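Local coordinates for Lmo2125 protein (PDB 5TU0) that binds maltose as the solute-binding component of a bacterial sugar transport system, probably delivering it to a membrane transporter for uptake, at residues S67-I72 with Q97-I102; A158-F163 with K265-F270; T183-I188 with I345-E350; K359-S364 with Q370-D375. The protein carries 2 engineered substitutions. One frame throughout, in Å; residues are numbered along the deposited sequence.

Interaction 1. Residues S67-I72 with Q97-I102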
loop_
_atom_site.group_PDB
_atom_site.type_symbol
_atom_site.label_atom_id
_atom_site.label_comp_id
_atom_site.label_asym_id
_atom_site.label_seq_id
_atom_site.Cartn_x
_atom_site.Cartn_y
_atom_site.Cartn_z
ATOM N N SER A 67 12.851 -1.272 0.054
ATOM C CA SER A 67 12.036 -1.218 1.250
ATOM C C SER A 67 10.656 -0.686 0.916
ATOM O O SER A 67 10.512 0.171 0.036
ATOM C CB SER A 67 12.673 -0.310 2.303
ATOM O OG SER A 67 11.821 -0.151 3.439
ATOM N N ALA A 68 9.644 -1.220 1.598
ATOM C CA ALA A 68 8.307 -0.661 1.505
ATOM C C ALA A 68 8.418 0.790 1.963
ATOM O O ALA A 68 9.229 1.104 2.852
ATOM C CB ALA A 68 7.349 -1.405 2.409
ATOM N N PHE A 69 7.598 1.670 1.387
ATOM C CA PHE A 69 7.606 3.090 1.759
ATOM C C PHE A 69 7.373 3.304 3.256
ATOM O O PHE A 69 8.009 4.164 3.866
ATOM C CB PHE A 69 6.518 3.895 1.020
ATOM C CG PHE A 69 6.756 4.093 -0.459
ATOM C CD1 PHE A 69 8.032 4.308 -0.974
ATOM C CD2 PHE A 69 5.676 4.179 -1.321
ATOM C CE1 PHE A 69 8.223 4.521 -2.330
ATOM C CE2 PHE A 69 5.863 4.404 -2.671
ATOM C CZ PHE A 69 7.146 4.583 -3.170
ATOM N N ASP A 70 6.500 2.498 3.849
ATOM C CA ASP A 70 6.152 2.693 5.267
ATOM C C ASP A 70 7.277 2.526 6.304
ATOM O O ASP A 70 7.129 2.988 7.448
ATOM C CB ASP A 70 4.909 1.859 5.661
ATOM C CG ASP A 70 5.108 0.346 5.506
ATOM O OD1 ASP A 70 6.251 -0.160 5.475
ATOM O OD2 ASP A 70 4.070 -0.352 5.433
ATOM N N ARG A 71 8.371 1.881 5.904
ATOM C CA ARG A 71 9.557 1.645 6.745
ATOM C C ARG A 71 10.763 2.554 6.460
ATOM O O ARG A 71 11.697 2.585 7.247
ATOM C CB ARG A 71 10.023 0.197 6.542
ATOM C CG ARG A 71 9.136 -0.839 7.193
ATOM C CD ARG A 71 9.609 -1.071 8.619
ATOM N NE ARG A 71 10.810 -1.924 8.635
ATOM C CZ ARG A 71 11.649 -2.062 9.662
ATOM N NH1 ARG A 71 12.685 -2.896 9.561
ATOM N NH2 ARG A 71 11.469 -1.373 10.790
ATOM N N ILE A 72 10.762 3.270 5.343
ATOM C CA ILE A 72 11.943 4.066 4.953
ATOM C C ILE A 72 12.281 5.166 5.944
ATOM O O ILE A 72 13.432 5.306 6.350
ATOM C CB ILE A 72 11.809 4.611 3.519
ATOM C CG1 ILE A 72 11.838 3.435 2.542
ATOM C CG2 ILE A 72 12.938 5.594 3.204
ATOM C CD1 ILE A 72 11.617 3.783 1.078
ATOM N N GLN A 97 7.915 11.905 -3.704
ATOM C CA GLN A 97 9.081 12.441 -3.012
ATOM C C GLN A 97 8.801 12.396 -1.506
ATOM O O GLN A 97 9.659 12.029 -0.726
ATOM C CB GLN A 97 9.349 13.874 -3.457
ATOM C CG GLN A 97 9.689 13.985 -4.931
ATOM C CD GLN A 97 9.840 15.417 -5.390
ATOM O OE1 GLN A 97 10.548 16.216 -4.769
ATOM N NE2 GLN A 97 9.196 15.743 -6.510
ATOM N N LYS A 98 7.575 12.753 -1.107
ATOM C CA LYS A 98 7.168 12.696 0.304
ATOM C C LYS A 98 7.248 11.263 0.911
ATOM O O LYS A 98 7.500 11.101 2.105
ATOM C CB LYS A 98 5.746 13.275 0.440
ATOM C CG LYS A 98 5.100 13.190 1.816
ATOM C CD LYS A 98 3.687 13.777 1.762
ATOM C CE LYS A 98 2.896 13.498 3.034
ATOM N NZ LYS A 98 3.570 14.041 4.242
ATOM N N GLN A 99 7.032 10.243 0.078
ATOM C CA GLN A 99 7.071 8.824 0.504
ATOM C C GLN A 99 8.413 8.388 1.085
ATOM O O GLN A 99 8.473 7.498 1.918
ATOM C CB GLN A 99 6.824 7.905 -0.699
ATOM C CG GLN A 99 5.435 7.946 -1.296
ATOM C CD GLN A 99 4.422 7.168 -0.482
ATOM O OE1 GLN A 99 4.624 6.914 0.700
ATOM N NE2 GLN A 99 3.334 6.792 -1.114
ATOM N N VAL A 100 9.485 8.982 0.579
ATOM C CA VAL A 100 10.836 8.625 0.989
ATOM C C VAL A 100 11.473 9.709 1.859
ATOM O O VAL A 100 12.688 9.695 2.071
ATOM C CB VAL A 100 11.722 8.377 -0.264
ATOM C CG1 VAL A 100 11.245 7.157 -1.026
ATOM C CG2 VAL A 100 11.744 9.596 -1.183
ATOM N N THR A 101 10.650 10.609 2.395
ATOM C CA THR A 101 11.141 11.738 3.164
ATOM C C THR A 101 10.606 11.752 4.606
ATOM O O THR A 101 9.423 11.484 4.847
ATOM C CB THR A 101 10.743 13.073 2.454
ATOM O OG1 THR A 101 11.256 13.093 1.106
ATOM C CG2 THR A 101 11.258 14.284 3.204
ATOM N N ILE A 102 11.487 12.057 5.557
ATOM C CA ILE A 102 11.096 12.237 6.962
ATOM C C ILE A 102 12.000 13.328 7.531
ATOM O O ILE A 102 13.187 13.355 7.213
ATOM C CB ILE A 102 11.160 10.933 7.797
ATOM C CG1 ILE A 102 10.419 11.122 9.131
ATOM C CG2 ILE A 102 12.595 10.485 8.030
ATOM C CD1 ILE A 102 10.206 9.854 9.919
HETATM O O HOH W 1 8.987 6.643 4.379
#
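Gln99 lies across one face of the Phe69 ring, and this is the tight part of the contact. Its CB sits over the middle of the ring, 3.7 Å from the centroid and only 9° off the normal, a CH-pi contact. The chain then folds at its second torsion (chi2 -78°), which lays the amide over the CD2 side of the ring: Gln99 CD is 3.3 Å from Phe69 CD2, and the amide and ring planes are 23° apart, near enough to parallel to count as stacked. NE2 is held beyond the contact, bonding to Ala271 O and to Tyr336 OH, so the amide is fixed in its rotation while its flat side rests on the ring.

Both segments belong to the two-lobed fold of bacterial solute-binding proteins. Residues 67-72 pass from strand 64-68 into helix 69-77, and 97-102 from helix 94-99 into a short strand. At the same bend Asp70, its CB pointing away from 97-102, makes a weak hydrogen bond through OD2 to O3 of a bound glucose, while Phe69 turns back into the protein.

Past the ring the fit is looser. Val100 CG1 meets Ile72 CD1 at 4.0 Å, the two side chains lying side by side and pointing the same way, and it comes obliquely to Phe69 CE1 at 4.2 Å. No direct hydrogen bond joins the segments. A water lies between the backbones, 2.7 Å from Phe69 O and from Gln99 O, with more acceptors in reach than it has protons.

Interaction 2. Residues A158-F163 with K265-F270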
loop_
_atom_site.group_PDB
_atom_site.type_symbol
_atom_site.label_atom_id
_atom_site.label_comp_id
_atom_site.label_asym_id
_atom_site.label_seq_id
_atom_site.Cartn_x
_atom_site.Cartn_y
_atom_site.Cartn_z
ATOM N N ALA A 158 -15.771 -6.078 1.369
ATOM C CA ALA A 158 -14.515 -5.355 1.696
ATOM C C ALA A 158 -14.131 -5.688 3.137
ATOM O O ALA A 158 -14.990 -5.718 4.020
ATOM C CB ALA A 158 -14.678 -3.862 1.512
ATOM N N LYS A 159 -12.842 -5.935 3.373
ATOM C CA LYS A 159 -12.358 -6.306 4.703
ATOM C C LYS A 159 -12.281 -5.075 5.617
ATOM O O LYS A 159 -11.191 -4.687 6.107
ATOM C CB LYS A 159 -10.992 -6.986 4.577
ATOM C CG LYS A 159 -10.539 -7.730 5.821
ATOM C CD LYS A 159 -9.053 -8.060 5.769
ATOM C CE LYS A 159 -8.593 -8.722 7.057
ATOM N NZ LYS A 159 -7.108 -8.808 7.133
ATOM N N TRP A 160 -13.433 -4.479 5.889
ATOM C CA TRP A 160 -13.446 -3.257 6.662
ATOM C C TRP A 160 -13.100 -3.357 8.159
ATOM O O TRP A 160 -12.935 -2.321 8.800
ATOM C CB TRP A 160 -14.715 -2.429 6.415
ATOM C CG TRP A 160 -14.751 -1.738 5.056
ATOM C CD1 TRP A 160 -13.681 -1.360 4.277
ATOM C CD2 TRP A 160 -15.910 -1.202 4.410
ATOM N NE1 TRP A 160 -14.113 -0.692 3.161
ATOM C CE2 TRP A 160 -15.478 -0.576 3.221
ATOM C CE3 TRP A 160 -17.273 -1.220 4.708
ATOM C CZ2 TRP A 160 -16.370 0.023 2.326
ATOM C CZ3 TRP A 160 -18.154 -0.638 3.821
ATOM C CH2 TRP A 160 -17.701 -0.020 2.645
ATOM N N THR A 161 -12.940 -4.567 8.696
ATOM C CA THR A 161 -12.465 -4.712 10.080
ATOM C C THR A 161 -10.971 -4.375 10.142
ATOM O O THR A 161 -10.439 -4.100 11.212
ATOM C CB THR A 161 -12.659 -6.125 10.651
ATOM O OG1 THR A 161 -12.120 -7.098 9.744
ATOM C CG2 THR A 161 -14.133 -6.407 10.868
ATOM N N ASP A 162 -10.305 -4.441 8.988
ATOM C CA ASP A 162 -8.881 -4.158 8.869
ATOM C C ASP A 162 -8.731 -2.668 8.512
ATOM O O ASP A 162 -9.149 -2.225 7.433
ATOM C CB ASP A 162 -8.279 -5.073 7.790
ATOM C CG ASP A 162 -6.756 -5.009 7.714
ATOM O OD1 ASP A 162 -6.168 -3.938 7.942
ATOM O OD2 ASP A 162 -6.151 -6.044 7.360
ATOM N N PHE A 163 -8.142 -1.895 9.422
ATOM C CA PHE A 163 -7.961 -0.467 9.194
ATOM C C PHE A 163 -7.193 -0.154 7.920
ATOM O O PHE A 163 -7.421 0.875 7.310
ATOM C CB PHE A 163 -7.278 0.175 10.393
ATOM C CG PHE A 163 -7.098 1.644 10.266
ATOM C CD1 PHE A 163 -8.198 2.484 10.225
ATOM C CD2 PHE A 163 -5.819 2.206 10.261
ATOM C CE1 PHE A 163 -8.035 3.854 10.130
ATOM C CE2 PHE A 163 -5.660 3.577 10.166
ATOM C CZ PHE A 163 -6.767 4.393 10.106
ATOM N N LYS A 265 -17.082 12.007 -3.355
ATOM C CA LYS A 265 -15.621 12.009 -3.261
ATOM C C LYS A 265 -15.061 10.621 -3.483
ATOM O O LYS A 265 -15.771 9.620 -3.352
ATOM C CB LYS A 265 -15.167 12.587 -1.921
ATOM C CG LYS A 265 -15.624 14.018 -1.740
ATOM C CD LYS A 265 -14.998 14.687 -0.534
ATOM C CE LYS A 265 -15.357 16.167 -0.530
ATOM N NZ LYS A 265 -14.621 16.952 0.503
ATOM N N GLU A 266 -13.787 10.577 -3.853
ATOM C CA GLU A 266 -13.112 9.324 -4.094
ATOM C C GLU A 266 -12.652 8.672 -2.809
ATOM O O GLU A 266 -12.303 9.340 -1.833
ATOM C CB GLU A 266 -11.909 9.526 -5.020
ATOM C CG GLU A 266 -12.279 10.044 -6.395
ATOM C CD GLU A 266 -13.271 9.125 -7.098
ATOM O OE1 GLU A 266 -12.976 7.931 -7.243
ATOM O OE2 GLU A 266 -14.346 9.591 -7.494
ATOM N N TYR A 267 -12.678 7.342 -2.813
ATOM C CA TYR A 267 -12.121 6.540 -1.734
ATOM C C TYR A 267 -10.636 6.951 -1.725
ATOM O O TYR A 267 -10.020 7.040 -2.794
ATOM C CB TYR A 267 -12.286 5.070 -2.076
ATOM C CG TYR A 267 -12.261 4.107 -0.929
ATOM C CD1 TYR A 267 -11.056 3.610 -0.421
ATOM C CD2 TYR A 267 -13.444 3.632 -0.382
ATOM C CE1 TYR A 267 -11.049 2.688 0.614
ATOM C CE2 TYR A 267 -13.436 2.704 0.639
ATOM C CZ TYR A 267 -12.246 2.234 1.130
ATOM O OH TYR A 267 -12.264 1.322 2.169
ATOM N N SER A 268 -10.084 7.172 -0.536
ATOM C CA SER A 268 -8.719 7.690 -0.396
ATOM C C SER A 268 -7.816 6.752 0.392
ATOM O O SER A 268 -7.439 7.046 1.527
ATOM C CB SER A 268 -8.790 9.061 0.259
ATOM O OG SER A 268 -9.618 9.921 -0.501
ATOM N N PRO A 269 -7.440 5.617 -0.221
ATOM C CA PRO A 269 -6.650 4.616 0.478
ATOM C C PRO A 269 -5.202 5.037 0.696
ATOM O O PRO A 269 -4.811 6.074 0.193
ATOM C CB PRO A 269 -6.704 3.432 -0.470
ATOM C CG PRO A 269 -6.741 4.060 -1.820
ATOM C CD PRO A 269 -7.589 5.285 -1.649
ATOM N N PHE A 270 -4.447 4.258 1.466
ATOM C CA PHE A 270 -3.017 4.537 1.646
ATOM C C PHE A 270 -2.279 4.349 0.311
ATOM O O PHE A 270 -2.563 3.413 -0.435
ATOM C CB PHE A 270 -2.374 3.623 2.694
ATOM C CG PHE A 270 -2.808 3.903 4.108
ATOM C CD1 PHE A 270 -2.598 5.146 4.681
ATOM C CD2 PHE A 270 -3.413 2.913 4.873
ATOM C CE1 PHE A 270 -2.994 5.409 5.982
ATOM C CE2 PHE A 270 -3.813 3.174 6.179
ATOM C CZ PHE A 270 -3.595 4.419 6.733
#
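Aromatic side chains beside the maltose pocket make this contact; the side chain of Phe270 is about 7 Å from a bound glucose, and Tyr164, next in the chain after Phe163, is one of the pocket residues. Two ring pairs join the loops. In the first, Trp160 NE1 donates to Tyr267 OH at 2.9 Å. The bond is bent, with an N-H...O angle of 135°, and the hydroxyl is tilted 29° from the indole plane. Tyr267 OH in turn bonds to Phe165 O, so the phenol oxygen has two partners, the indole N-H and a carbonyl of helix 163-172. The Tyr267 ring reaches across because CG stands opposite the backbone N (chi1 -158°), extending the side chain toward the indole. On one face of that indole, off toward the rim, Ala158 CB packs 3.6 Å above the plane.

The second pair is purely apolar: Phe163 CE2 approaches the edge of the Phe270 ring, 4.1 Å from CZ, the side chains crossing at about a right angle. Within the turn from Lys159 to Asp162, Lys159 NZ forms a salt bridge with Asp162 OD2 at 2.9 Å through the anti lone pair, while Asp162 OD1 caps helix 163-172 at Tyr164 N.

That helix supplies Tyr167, stacked on Phe270, and Leu169, touched by Trp160 and Tyr267. Helix 193-208 packs against the indole through Tyr201, Ala202 and Phe206, and strand 272-278 begins just after Phe270.

Interaction 3. Residues T183-I188 with I345-E350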
loop_
_atom_site.group_PDB
_atom_site.type_symbol
_atom_site.label_atom_id
_atom_site.label_comp_id
_atom_site.label_asym_id
_atom_site.label_seq_id
_atom_site.Cartn_x
_atom_site.Cartn_y
_atom_site.Cartn_z
ATOM N N THR A 183 2.253 14.289 9.833
ATOM C CA THR A 183 3.462 14.512 10.617
ATOM C C THR A 183 3.240 14.977 12.056
ATOM O O THR A 183 4.208 15.060 12.813
ATOM C CB THR A 183 4.347 15.564 9.923
ATOM O OG1 THR A 183 3.669 16.825 9.896
ATOM C CG2 THR A 183 4.663 15.130 8.491
ATOM N N ASN A 184 2.002 15.297 12.440
ATOM C CA ASN A 184 1.726 15.771 13.789
ATOM C C ASN A 184 0.949 14.714 14.591
ATOM O O ASN A 184 -0.282 14.638 14.494
ATOM C CB ASN A 184 0.957 17.086 13.755
ATOM C CG ASN A 184 0.681 17.632 15.145
ATOM O OD1 ASN A 184 1.145 17.089 16.159
ATOM N ND2 ASN A 184 -0.071 18.716 15.203
ATOM N N PRO A 185 1.662 13.943 15.434
ATOM C CA PRO A 185 0.995 12.874 16.177
ATOM C C PRO A 185 0.074 13.359 17.297
ATOM O O PRO A 185 -0.605 12.533 17.903
ATOM C CB PRO A 185 2.163 12.067 16.735
ATOM C CG PRO A 185 3.248 13.053 16.901
ATOM C CD PRO A 185 3.085 14.053 15.792
ATOM N N LYS A 186 0.052 14.668 17.567
ATOM C CA LYS A 186 -0.837 15.221 18.602
ATOM C C LYS A 186 -2.165 15.686 18.001
ATOM O O LYS A 186 -3.021 16.198 18.722
ATOM C CB LYS A 186 -0.174 16.376 19.364
ATOM C CG LYS A 186 1.273 16.150 19.788
ATOM C CD LYS A 186 1.542 14.864 20.557
ATOM C CE LYS A 186 0.956 14.884 21.964
ATOM N NZ LYS A 186 1.442 13.712 22.761
ATOM N N ASP A 187 -2.315 15.532 16.683
ATOM C CA ASP A 187 -3.540 15.887 15.984
ATOM C C ASP A 187 -4.061 14.634 15.264
ATOM O O ASP A 187 -3.679 14.365 14.121
ATOM C CB ASP A 187 -3.285 17.039 14.991
ATOM C CG ASP A 187 -4.524 17.388 14.138
ATOM O OD1 ASP A 187 -5.619 16.813 14.360
ATOM O OD2 ASP A 187 -4.394 18.238 13.229
ATOM N N ILE A 188 -4.920 13.882 15.950
ATOM C CA ILE A 188 -5.507 12.644 15.402
ATOM C C ILE A 188 -6.895 12.920 14.828
ATOM O O ILE A 188 -7.767 13.476 15.523
ATOM C CB ILE A 188 -5.541 11.535 16.459
ATOM C CG1 ILE A 188 -4.112 11.199 16.871
ATOM C CG2 ILE A 188 -6.258 10.287 15.933
ATOM C CD1 ILE A 188 -4.010 10.345 18.108
ATOM N N ILE A 345 6.116 8.437 10.493
ATOM C CA ILE A 345 6.663 8.796 11.786
ATOM C C ILE A 345 6.449 7.628 12.762
ATOM O O ILE A 345 5.507 6.825 12.587
ATOM C CB ILE A 345 6.071 10.124 12.325
ATOM C CG1 ILE A 345 4.562 10.032 12.561
ATOM C CG2 ILE A 345 6.404 11.266 11.363
ATOM C CD1 ILE A 345 3.993 11.250 13.268
ATOM N N PRO A 346 7.299 7.526 13.793
ATOM C CA PRO A 346 7.228 6.410 14.750
ATOM C C PRO A 346 5.874 6.171 15.396
ATOM O O PRO A 346 5.472 5.010 15.586
ATOM C CB PRO A 346 8.246 6.816 15.828
ATOM C CG PRO A 346 9.217 7.661 15.105
ATOM C CD PRO A 346 8.373 8.471 14.169
ATOM N N GLU A 347 5.172 7.257 15.712
ATOM C CA GLU A 347 3.894 7.171 16.413
ATOM C C GLU A 347 2.804 6.389 15.645
ATOM O O GLU A 347 1.770 6.065 16.213
ATOM C CB GLU A 347 3.376 8.563 16.789
ATOM C CG GLU A 347 4.212 9.331 17.828
ATOM C CD GLU A 347 5.435 10.071 17.305
ATOM O OE1 GLU A 347 5.824 9.928 16.112
ATOM O OE2 GLU A 347 6.018 10.822 18.134
ATOM N N MET A 348 3.032 6.125 14.361
ATOM C CA MET A 348 2.074 5.359 13.546
ATOM C C MET A 348 1.900 3.951 14.133
ATOM O O MET A 348 0.842 3.337 14.007
ATOM C CB MET A 348 2.545 5.273 12.084
ATOM C CG MET A 348 1.552 4.603 11.145
ATOM S SD MET A 348 0.003 5.516 11.005
ATOM C CE MET A 348 -1.085 4.215 10.368
ATOM N N SER A 349 2.934 3.456 14.802
ATOM C CA SER A 349 2.850 2.140 15.423
ATOM C C SER A 349 1.699 2.037 16.427
ATOM O O SER A 349 1.169 0.963 16.604
ATOM C CB SER A 349 4.172 1.764 16.110
ATOM O OG SER A 349 4.411 2.601 17.220
ATOM N N GLU A 350 1.287 3.152 17.046
ATOM C CA GLU A 350 0.226 3.141 18.057
ATOM C C GLU A 350 -1.168 3.200 17.435
ATOM O O GLU A 350 -2.147 2.870 18.073
ATOM C CB GLU A 350 0.434 4.294 19.043
ATOM C CG GLU A 350 1.846 4.301 19.632
ATOM C CD GLU A 350 2.232 2.958 20.222
ATOM O OE1 GLU A 350 1.421 2.375 20.983
ATOM O OE2 GLU A 350 3.336 2.477 19.905
#
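This is a small apolar contact at the protein surface, where the turn at Pro185 rests against the chain entering helix 348-363. The pyrrolidine ring of Pro185 meets both partners. Its CB meets Glu347 CG at 3.6 Å, and its CG meets Glu347 CD at 3.7 Å, so the glutamate is used for its methylenes and carboxyl carbon rather than for a bond. A bend at the second torsion (chi2 82°) brings the carboxyl group round beside the ring instead of letting it run straight out. On the other flank Ile345 CD1 reaches Pro185 CD at 3.9 Å and also touches the backbone, 3.8 Å from Thr183 O. The isoleucine holds CG1 between its backbone N and carbonyl carbon (chi1 63°), which carries the delta methyl to both Thr183 O and Pro185 CD.

Each side is a type I beta turn, Asn184 to Asp187 facing Ile345 to Met348, and the second runs into the pair of C-terminal helices that closes the chain of this solute-binding protein. The first turn is stiffened by an Asx turn: Lys186 N donates to Asn184 OD1 at 3.0 Å, from above the carbonyl plane. Asp187 N closes the loop on Asn184 O at 3.1 Å.

No hydrogen bond crosses between the segments. Thr183 OG1 bonds to Asp180 O; farther along, Asp187 OD1 bonds to Tyr176 OH and Glu350 OE1 forms a salt bridge with Lys387, while Ile188 packs on Ile380 and Glu381 of helix 369-387.

Interaction 4. Residues K359-S364 with Q370-D375. Engineered in segment 359-364: Lys359 (natural residue Met). Engineered in segment 370-375: Pro371 (natural residue Gln).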
loop_
_atom_site.group_PDB
_atom_site.type_symbol
_atom_site.label_atom_id
_atom_site.label_comp_id
_atom_site.label_asym_id
_atom_site.label_seq_id
_atom_site.Cartn_x
_atom_site.Cartn_y
_atom_site.Cartn_z
ATOM N N LYS A 359 -12.982 0.325 14.485
ATOM C CA LYS A 359 -13.859 -0.273 13.484
ATOM C C LYS A 359 -14.687 -1.431 14.078
ATOM O O LYS A 359 -15.888 -1.502 13.844
ATOM C CB LYS A 359 -13.072 -0.776 12.270
ATOM C CG LYS A 359 -12.383 0.302 11.393
ATOM C CD LYS A 359 -13.314 1.368 10.766
ATOM C CE LYS A 359 -14.435 0.792 9.885
ATOM N NZ LYS A 359 -15.598 0.192 10.639
ATOM N N PHE A 360 -14.072 -2.306 14.873
ATOM C CA PHE A 360 -14.785 -3.468 15.370
ATOM C C PHE A 360 -15.943 -3.170 16.311
ATOM O O PHE A 360 -17.028 -3.776 16.170
ATOM C CB PHE A 360 -13.878 -4.491 16.045
ATOM C CG PHE A 360 -14.640 -5.714 16.511
ATOM C CD1 PHE A 360 -14.944 -6.733 15.614
ATOM C CD2 PHE A 360 -15.099 -5.818 17.816
ATOM C CE1 PHE A 360 -15.694 -7.845 16.012
ATOM C CE2 PHE A 360 -15.857 -6.917 18.218
ATOM C CZ PHE A 360 -16.133 -7.937 17.317
ATOM N N ASP A 361 -15.720 -2.286 17.279
ATOM C CA ASP A 361 -16.765 -1.992 18.271
ATOM C C ASP A 361 -18.059 -1.489 17.597
ATOM O O ASP A 361 -19.150 -1.823 18.039
ATOM C CB ASP A 361 -16.267 -1.032 19.344
ATOM C CG ASP A 361 -15.142 -1.636 20.227
ATOM O OD1 ASP A 361 -14.853 -2.851 20.144
ATOM O OD2 ASP A 361 -14.550 -0.869 21.018
ATOM N N ALA A 362 -17.907 -0.728 16.511
ATOM C CA ALA A 362 -19.037 -0.237 15.724
ATOM C C ALA A 362 -19.554 -1.298 14.753
ATOM O O ALA A 362 -20.767 -1.501 14.647
ATOM C CB ALA A 362 -18.655 1.026 14.974
ATOM N N ALA A 363 -18.649 -1.989 14.064
ATOM C CA ALA A 363 -19.038 -3.008 13.095
ATOM C C ALA A 363 -19.927 -4.093 13.733
ATOM O O ALA A 363 -20.903 -4.561 13.138
ATOM C CB ALA A 363 -17.797 -3.632 12.474
ATOM N N SER A 364 -19.589 -4.447 14.969
ATOM C CA SER A 364 -20.299 -5.465 15.725
ATOM C C SER A 364 -21.563 -4.982 16.432
ATOM O O SER A 364 -22.244 -5.779 17.073
ATOM C CB SER A 364 -19.353 -6.073 16.773
ATOM O OG SER A 364 -19.054 -5.139 17.786
ATOM N N GLN A 370 -19.718 7.069 17.050
ATOM C CA GLN A 370 -19.035 8.185 17.741
ATOM C C GLN A 370 -18.170 7.735 18.964
ATOM O O GLN A 370 -16.969 8.041 19.007
ATOM C CB GLN A 370 -20.034 9.291 18.122
ATOM C CG GLN A 370 -19.392 10.547 18.692
ATOM C CD GLN A 370 -18.658 11.358 17.648
ATOM O OE1 GLN A 370 -19.197 11.635 16.588
ATOM N NE2 GLN A 370 -17.439 11.760 17.952
ATOM N N PRO A 371 -18.770 7.034 19.960
ATOM C CA PRO A 371 -17.951 6.563 21.100
ATOM C C PRO A 371 -16.932 5.514 20.698
ATOM O O PRO A 371 -15.886 5.416 21.327
ATOM C CB PRO A 371 -18.972 5.968 22.067
ATOM C CG PRO A 371 -20.199 5.743 21.264
ATOM C CD PRO A 371 -20.202 6.778 20.188
ATOM N N SER A 372 -17.228 4.730 19.669
ATOM C CA SER A 372 -16.268 3.737 19.196
ATOM C C SER A 372 -14.978 4.460 18.770
ATOM O O SER A 372 -13.863 4.039 19.125
ATOM C CB SER A 372 -16.839 2.940 18.036
ATOM O OG SER A 372 -15.958 1.894 17.640
ATOM N N ALA A 373 -15.153 5.545 18.026
ATOM C CA ALA A 373 -14.037 6.339 17.527
ATOM C C ALA A 373 -13.377 7.139 18.635
ATOM O O ALA A 373 -12.153 7.182 18.714
ATOM C CB ALA A 373 -14.503 7.251 16.411
ATOM N N ASP A 374 -14.184 7.776 19.490
ATOM C CA ASP A 374 -13.647 8.566 20.606
ATOM C C ASP A 374 -12.834 7.717 21.570
ATOM O O ASP A 374 -11.740 8.124 21.994
ATOM C CB ASP A 374 -14.767 9.291 21.370
ATOM C CG ASP A 374 -15.384 10.431 20.577
ATOM O OD1 ASP A 374 -14.770 10.897 19.607
ATOM O OD2 ASP A 374 -16.496 10.863 20.926
ATOM N N ASP A 375 -13.347 6.528 21.903
ATOM C CA ASP A 375 -12.660 5.628 22.841
ATOM C C ASP A 375 -11.318 5.147 22.273
ATOM O O ASP A 375 -10.318 5.111 22.982
ATOM C CB ASP A 375 -13.543 4.422 23.210
ATOM C CG ASP A 375 -14.795 4.813 24.004
ATOM O OD1 ASP A 375 -14.874 5.947 24.499
ATOM O OD2 ASP A 375 -15.720 3.968 24.131
HETATM O O HOH W 2 -13.518 1.766 20.629
#
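Asp361, which meets Ser372 across the pair of helices, sets its carboxylate at the edge of the Phe360 ring, with OD1 in the ring plane. One face of that ring carries Ser364 CB, 3.7 Å above it and displaced toward the rim. On the partner helix the flat groups are Gln370 and Asp374: Gln370 NE2 points in its own amide plane at Asp374 OD2, 3.2 Å away along a nearly straight bond (170°), on the syn side of the carboxylate though somewhat out of its plane.

Between the two helices the packing is close, as the small side chains of Ser372 and Ala362 allow. The backbones come within 5.8 Å from Asp361 CA to Ser372 CA, and Ala362 CB lies 4.0 Å from Ser372 CB. Ser372 OG stands opposite its backbone N (chi1 -175°) and so reaches across to Asp361 CB at 3.4 Å; its hydrogen bond goes to Leu358 O, one turn before Ala362 in helix 348-363. A water adds a second bridge, donating to Asp361 OD2 at 2.9 Å and to Ser372 O at 2.7 Å. Together helices 348-363 and 369-387 form a helical hairpin whose short connection supplies Lys367. Ala362 also touches Ile199 and Thr203 of helix 193-208.

Asp361 OD2 and Asp375 OD2 are 5.9 Å apart, and each forms a salt bridge with Lys367. The lysine therefore probably offsets the mutual repulsion of the two carboxylates and helps keep both ionised, tying the loop between the helices to each of them by charge.

Interactions 1 and 2 are buried on opposite sides of the chain's centre and rest on aromatic rings, one stacked with an amide, the other bonded through indole and phenol; both lie near the bound sugar. Interaction 3 is the surface contact, apolar and without a bond between its segments. Interaction 4, buried between its helices but about 24 Å from the chain's centre, adds salt bridges to a shared lysine; like interaction 1 it has a bridging water. Interactions 3 and 4 share helix 348-363, at its start and its end. Two direct touches connect the set: Ile102 CD1 of interaction 1 packs 4.1 Å from Ile345 CA of interaction 3, and Trp160 O of interaction 2 lies 3.6 Å from CE of the engineered Lys359 in interaction 4.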